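N-formylglutamate amidohydrolase (Ralstonia eutropha, PDB 2Q7S) binds a zinc ion and is probably a metal-dependent hydrolase of the N-formylglutamate amidohydrolase family. Local coordinates at residues Y81-P84 with N85-L88; V134-V137 with Q138-N142. One frame throughout, in Å; residues are numbered along the deposited sequence.

How the contacts relate
Followed from the N terminus, the chain leaves strand 71-75 and enters the long connection to strand 96-97, where contact 1 is built round a type I turn, Asp83 to Arg86, beside the zinc site. Contact 2 comes later, in the first turns of helix 134-163, directly after strand 132-133. Both are local, each made within one continuous piece of chain; they stand in series, neither enclosing nor crossing the other, with centres about 12 Å apart. They nevertheless touch: Arg140 reaches the backbone of Tyr81, and Ile141 packs against Ile82 and Leu88. The start of the helix is thereby tied to the chain on either side of the turn.

Contact 1 (Y81-P84 with N85-L88); sequences YIDP and NRML
Asp83 and Arg86 are the first and last residues of a type I beta turn, and the backbone bond that closes it runs from Arg86 N to Asp83 O at 3.1 Å. An Asx turn is superposed on it: Asn85 N donates to Asp83 OD1 at 2.9 Å, meeting that oxygen from above the carboxylate plane. With CG anti to its own backbone nitrogen (chi1 -174°), Asp83 holds its carboxylate over the turn, so that its main-chain O and side-chain OD1 take the N-H groups of Arg86 and Asn85 respectively.

The charged contact is of another kind. The Arg86 chain bends at chi2 and brings one face of its guanidinium beneath Asp83 OD2, which sits over the centre of the group and 3.3 Å from Arg86 NH1. No N-H points at the oxygen, so this salt bridge rests on charge alone, while Arg79 makes a second salt bridge to OD2. Nonpolar contact is slight: Arg86 CG lies 3.9 Å from Asp83 CB.

The polar ends look beyond the turn. Asp83 OD1 also hydrogen-bonds to NE2 of His32, a zinc ligand, and is thus a second-shell group that probably helps to orient it; Asn85, whose side chain comes within about 6 Å of the zinc ion, hydrogen-bonds through ND2 to Asn170 OD1. Helix 134-163 flanks the loop, receiving Ile82, Pro84 and Leu88 and bonding to the carbonyls of Pro84 and Arg86 through His149 and Tyr145, while helix 233-237 meets Asn85 and Met87.

Contact 2 (V134-V137 with Q138-N142); sequences VAEV and QRRIN
The guanidinium of Arg139 turns one face to the backbone one turn earlier, with Ala135 O 3.7 Å above its plane, over the centre, and Glu136 N displaced toward the rim. A bend at chi3 (-71°) folds the chain back, and Arg139 NH1 comes 3.6 Å from Ala135 CB. The guanidinium of Arg140 meets Glu136 OE2 obliquely. These side chains run side by side, an i to i+4 salt bridge in which the bond from Arg140 NH2 to Glu136 OE2 is weak, at 3.4 Å. Arg130 also pairs with OE2, while Arg140 NH1 hydrogen-bonds to Tyr81 O and Arg140 NH2 to Tyr128 OH.

The backbone keeps the i to i+4 hydrogen bonds of an alpha helix, from Val134 O–Gln138 N (2.9 Å) to Val137 O–Ile141 N. The extended Gln138 chain lays its amide against Val134 CG1, 3.6 Å from NE2, while Val137 CG1 and Ile141 CD1 meet at 4.1 Å.

Here helix 134-163 begins, with Thr133 OG1 accepting from Glu136 N. Leu132 of strand 132-133 packs on Val137 and Arg140, and Trp100 touches Val137 and Gln138. Farther along, Arg140 makes a cation-pi contact with Tyr81, and Ile141 packs on Ile82 and Leu88 of the loop after strand 71-75.

Contact 1 (Y81-P84 with N85-L88)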
ATOM      1  N   TYR A  81     -11.315   5.314   5.664  1.00 15.71           N
ATOM      2  CA  TYR A  81     -11.468   6.611   6.338  1.00 16.01           C
ATOM      3  C   TYR A  81     -10.728   7.710   5.590  1.00 17.25           C
ATOM      4  O   TYR A  81     -11.301   8.759   5.230  1.00 14.45           O
ATOM      5  CB  TYR A  81     -10.967   6.502   7.755  1.00 13.56           C
ATOM      6  CG  TYR A  81     -11.110   7.736   8.615  1.00 18.43           C
ATOM      7  CD1 TYR A  81     -12.358   8.129   9.115  1.00 15.62           C
ATOM      8  CD2 TYR A  81      -9.994   8.485   8.976  1.00 18.81           C
ATOM      9  CE1 TYR A  81     -12.484   9.229   9.954  1.00 17.82           C
ATOM     10  CE2 TYR A  81     -10.125   9.619   9.780  1.00 21.40           C
ATOM     11  CZ  TYR A  81     -11.356   9.966  10.291  1.00 16.18           C
ATOM     12  OH  TYR A  81     -11.483  11.062  11.117  1.00 20.88           O
ATOM     13  N   ILE A  82      -9.439   7.484   5.365  1.00 13.67           N
ATOM     14  CA  ILE A  82      -8.710   8.227   4.376  1.00 13.16           C
ATOM     15  C   ILE A  82      -7.608   7.352   3.842  1.00 11.91           C
ATOM     16  O   ILE A  82      -7.001   6.589   4.585  1.00 11.38           O
ATOM     17  CB  ILE A  82      -8.212   9.573   4.919  1.00 16.49           C
ATOM     18  CG1 ILE A  82      -7.588  10.402   3.790  1.00 11.96           C
ATOM     19  CG2 ILE A  82      -7.312   9.407   6.151  1.00 12.90           C
ATOM     20  CD1 ILE A  82      -7.331  11.930   4.209  1.00  9.01           C
ATOM     21  N   ASP A  83      -7.391   7.424   2.541  1.00 12.73           N
ATOM     22  CA  ASP A  83      -6.512   6.476   1.850  1.00 14.61           C
ATOM     23  C   ASP A  83      -5.189   7.161   1.542  1.00 15.00           C
ATOM     24  O   ASP A  83      -5.144   7.950   0.606  1.00 14.32           O
ATOM     25  CB  ASP A  83      -7.141   6.044   0.545  1.00 13.68           C
ATOM     26  CG  ASP A  83      -6.369   4.973  -0.146  1.00 15.93           C
ATOM     27  OD1 ASP A  83      -5.164   4.795   0.145  1.00 16.04           O
ATOM     28  OD2 ASP A  83      -6.990   4.271  -0.975  1.00 14.67           O
ATOM     29  N   PRO A  84      -4.110   6.809   2.280  1.00 15.25           N
ATOM     30  CA  PRO A  84      -2.837   7.464   1.998  1.00 18.29           C
ATOM     31  C   PRO A  84      -2.203   7.200   0.637  1.00 15.56           C
ATOM     32  O   PRO A  84      -1.254   7.900   0.318  1.00 17.31           O
ATOM     33  CB  PRO A  84      -1.902   6.954   3.104  1.00 18.84           C
ATOM     34  CG  PRO A  84      -2.717   6.163   4.015  1.00 16.44           C
ATOM     35  CD  PRO A  84      -3.976   5.818   3.361  1.00 13.31           C
ATOM     36  N   ASN A  85      -2.686   6.197  -0.112  1.00 11.76           N
ATOM     37  CA  ASN A  85      -2.155   5.887  -1.435  1.00 12.12           C
ATOM     38  C   ASN A  85      -2.823   6.668  -2.503  1.00 11.61           C
ATOM     39  O   ASN A  85      -2.664   6.372  -3.694  1.00 20.59           O
ATOM     40  CB  ASN A  85      -2.283   4.380  -1.767  1.00 12.06           C
ATOM     41  CG  ASN A  85      -0.935   3.733  -1.996  1.00 15.41           C
ATOM     42  OD1 ASN A  85       0.075   4.213  -1.484  1.00 17.03           O
ATOM     43  ND2 ASN A  85      -0.902   2.727  -2.832  1.00 13.73           N
ATOM     44  N   ARG A  86      -3.671   7.614  -2.126  1.00 15.39           N
ATOM     45  CA  ARG A  86      -4.270   8.484  -3.148  1.00 13.64           C
ATOM     46  C   ARG A  86      -3.630   9.828  -2.976  1.00 14.16           C
ATOM     47  O   ARG A  86      -3.107  10.150  -1.910  1.00 16.33           O
ATOM     48  CB  ARG A  86      -5.790   8.562  -2.971  1.00 14.93           C
ATOM     49  CG  ARG A  86      -6.518   7.215  -3.119  1.00 18.16           C
ATOM     50  CD  ARG A  86      -6.305   6.533  -4.478  1.00 25.77           C
ATOM     51  NE  ARG A  86      -7.017   5.272  -4.593  1.00 26.23           N
ATOM     52  CZ  ARG A  86      -6.546   4.052  -4.278  1.00 38.32           C
ATOM     53  NH1 ARG A  86      -5.324   3.853  -3.782  1.00 28.59           N
ATOM     54  NH2 ARG A  86      -7.335   2.989  -4.438  1.00 40.11           N
HETATM   55  N   MSE A  87      -3.718  10.624  -4.028  1.00 18.59           N
HETATM   56  CA  MSE A  87      -3.326  12.012  -3.993  1.00 16.02           C
HETATM   57  C   MSE A  87      -4.401  12.830  -3.315  1.00 15.77           C
HETATM   58  O   MSE A  87      -5.572  12.482  -3.255  1.00 11.80           O
HETATM   59  CB  MSE A  87      -3.107  12.534  -5.431  1.00 19.29           C
HETATM   60  CG  MSE A  87      -2.159  11.728  -6.245  1.00 24.42           C
HETATM   61 SE   MSE A  87      -0.343  12.002  -5.585  0.75 32.39          SE
HETATM   62  CE  MSE A  87       0.133  10.443  -4.579  1.00 17.89           C
ATOM     63  N   LEU A  88      -3.969  13.982  -2.835  1.00 16.34           N
ATOM     64  CA  LEU A  88      -4.784  14.863  -2.054  1.00 12.49           C
ATOM     65  C   LEU A  88      -5.857  15.553  -2.864  1.00 13.82           C
ATOM     66  O   LEU A  88      -6.804  16.069  -2.280  1.00 13.17           O
ATOM     67  CB  LEU A  88      -3.877  15.903  -1.375  1.00 12.73           C
ATOM     68  CG  LEU A  88      -3.318  15.420  -0.033  1.00 12.66           C
ATOM     69  CD1 LEU A  88      -2.584  16.592   0.620  1.00 14.91           C
ATOM     70  CD2 LEU A  88      -4.409  14.832   0.826  1.00 12.82           C
TER

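Contact 2 (V134-V137 with Q138-N142)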
ATOM      1  N   VAL A 134     -16.305  20.104   3.833  1.00 15.12           N
ATOM      2  CA  VAL A 134     -14.919  20.429   3.471  1.00 14.38           C
ATOM      3  C   VAL A 134     -14.015  20.314   4.717  1.00 13.86           C
ATOM      4  O   VAL A 134     -12.996  19.611   4.705  1.00 13.02           O
ATOM      5  CB  VAL A 134     -14.841  21.792   2.784  1.00 16.21           C
ATOM      6  CG1 VAL A 134     -13.373  22.325   2.688  1.00 13.24           C
ATOM      7  CG2 VAL A 134     -15.434  21.692   1.413  1.00 13.84           C
ATOM      8  N   ALA A 135     -14.445  20.954   5.808  1.00 14.16           N
ATOM      9  CA  ALA A 135     -13.728  20.971   7.085  1.00 12.45           C
ATOM     10  C   ALA A 135     -13.398  19.584   7.593  1.00 12.25           C
ATOM     11  O   ALA A 135     -12.294  19.337   8.057  1.00 13.40           O
ATOM     12  CB  ALA A 135     -14.555  21.811   8.155  1.00 12.02           C
ATOM     13  N   GLU A 136     -14.354  18.654   7.489  1.00 14.67           N
ATOM     14  CA  GLU A 136     -14.198  17.315   7.988  1.00 14.31           C
ATOM     15  C   GLU A 136     -13.116  16.537   7.219  1.00 13.54           C
ATOM     16  O   GLU A 136     -12.267  15.839   7.800  1.00  9.34           O
ATOM     17  CB  GLU A 136     -15.578  16.635   7.980  1.00 15.28           C
ATOM     18  CG  GLU A 136     -15.658  15.252   7.503  1.00 23.64           C
ATOM     19  CD  GLU A 136     -17.076  14.682   7.628  1.00 24.61           C
ATOM     20  OE1 GLU A 136     -18.070  15.458   7.485  1.00 32.91           O
ATOM     21  OE2 GLU A 136     -17.159  13.453   7.867  1.00 36.36           O
ATOM     22  N   VAL A 137     -13.109  16.699   5.902  1.00 11.54           N
ATOM     23  CA  VAL A 137     -12.148  16.051   5.090  1.00 11.28           C
ATOM     24  C   VAL A 137     -10.777  16.704   5.321  1.00 11.86           C
ATOM     25  O   VAL A 137      -9.777  16.024   5.467  1.00 12.33           O
ATOM     26  CB  VAL A 137     -12.619  16.100   3.605  1.00 11.99           C
ATOM     27  CG1 VAL A 137     -11.501  15.672   2.625  1.00  9.81           C
ATOM     28  CG2 VAL A 137     -13.870  15.208   3.471  1.00 11.47           C
ATOM     29  N   GLN A 138     -10.743  18.024   5.449  1.00 11.23           N
ATOM     30  CA  GLN A 138      -9.489  18.678   5.726  1.00 10.96           C
ATOM     31  C   GLN A 138      -8.869  18.116   7.007  1.00 12.54           C
ATOM     32  O   GLN A 138      -7.682  17.886   7.046  1.00 11.07           O
ATOM     33  CB  GLN A 138      -9.682  20.185   5.803  1.00  9.13           C
ATOM     34  CG  GLN A 138      -9.841  20.853   4.411  1.00 13.31           C
ATOM     35  CD  GLN A 138     -10.247  22.290   4.517  1.00 12.06           C
ATOM     36  OE1 GLN A 138     -10.836  22.687   5.519  1.00 12.69           O
ATOM     37  NE2 GLN A 138      -9.929  23.103   3.484  1.00  9.13           N
ATOM     38  N   ARG A 139      -9.676  17.874   8.045  1.00 13.34           N
ATOM     39  CA  ARG A 139      -9.169  17.383   9.320  1.00 14.35           C
ATOM     40  C   ARG A 139      -8.647  15.968   9.230  1.00 14.93           C
ATOM     41  O   ARG A 139      -7.572  15.642   9.789  1.00 16.56           O
ATOM     42  CB  ARG A 139     -10.223  17.567  10.420  1.00 13.12           C
ATOM     43  CG  ARG A 139     -10.379  19.027  10.802  1.00 18.32           C
ATOM     44  CD  ARG A 139     -11.148  19.195  12.100  1.00 21.02           C
ATOM     45  NE  ARG A 139     -12.554  18.865  11.932  1.00 21.01           N
ATOM     46  CZ  ARG A 139     -13.511  19.734  11.624  1.00 22.35           C
ATOM     47  NH1 ARG A 139     -13.225  21.020  11.454  1.00 22.11           N
ATOM     48  NH2 ARG A 139     -14.757  19.302  11.489  1.00 21.99           N
ATOM     49  N   ARG A 140      -9.347  15.113   8.474  1.00 16.54           N
ATOM     50  CA  ARG A 140      -8.777  13.795   8.136  1.00 15.17           C
ATOM     51  C   ARG A 140      -7.402  13.946   7.529  1.00 14.50           C
ATOM     52  O   ARG A 140      -6.450  13.241   7.929  1.00 15.80           O
ATOM     53  CB  ARG A 140      -9.661  12.951   7.159  1.00 12.25           C
ATOM     54  CG  ARG A 140     -11.009  12.649   7.747  1.00 16.50           C
ATOM     55  CD  ARG A 140     -11.770  11.666   6.941  1.00 15.15           C
ATOM     56  NE  ARG A 140     -13.164  11.566   7.394  1.00 19.91           N
ATOM     57  CZ  ARG A 140     -14.018  10.669   6.920  1.00 17.51           C
ATOM     58  NH1 ARG A 140     -13.613   9.814   5.993  1.00 15.13           N
ATOM     59  NH2 ARG A 140     -15.273  10.646   7.342  1.00 19.56           N
ATOM     60  N   ILE A 141      -7.303  14.811   6.534  1.00 14.46           N
ATOM     61  CA  ILE A 141      -6.029  15.006   5.843  1.00 15.35           C
ATOM     62  C   ILE A 141      -4.940  15.437   6.817  1.00 14.19           C
ATOM     63  O   ILE A 141      -3.886  14.851   6.810  1.00 11.47           O
ATOM     64  CB  ILE A 141      -6.118  16.006   4.663  1.00 16.26           C
ATOM     65  CG1 ILE A 141      -6.946  15.421   3.517  1.00 13.58           C
ATOM     66  CG2 ILE A 141      -4.685  16.345   4.146  1.00 13.07           C
ATOM     67  CD1 ILE A 141      -7.437  16.422   2.458  1.00 13.26           C
ATOM     68  N   ASN A 142      -5.209  16.434   7.681  1.00 14.66           N
ATOM     69  CA  ASN A 142      -4.193  16.940   8.602  1.00 15.86           C
ATOM     70  C   ASN A 142      -3.752  15.939   9.679  1.00 14.69           C
ATOM     71  O   ASN A 142      -2.570  15.832   9.980  1.00 14.55           O
ATOM     72  CB  ASN A 142      -4.678  18.242   9.275  1.00 12.87           C
ATOM     73  CG  ASN A 142      -4.848  19.354   8.300  1.00 21.87           C
ATOM     74  OD1 ASN A 142      -4.239  19.324   7.231  1.00 18.31           O
ATOM     75  ND2 ASN A 142      -5.677  20.343   8.644  1.00 16.27           N
TER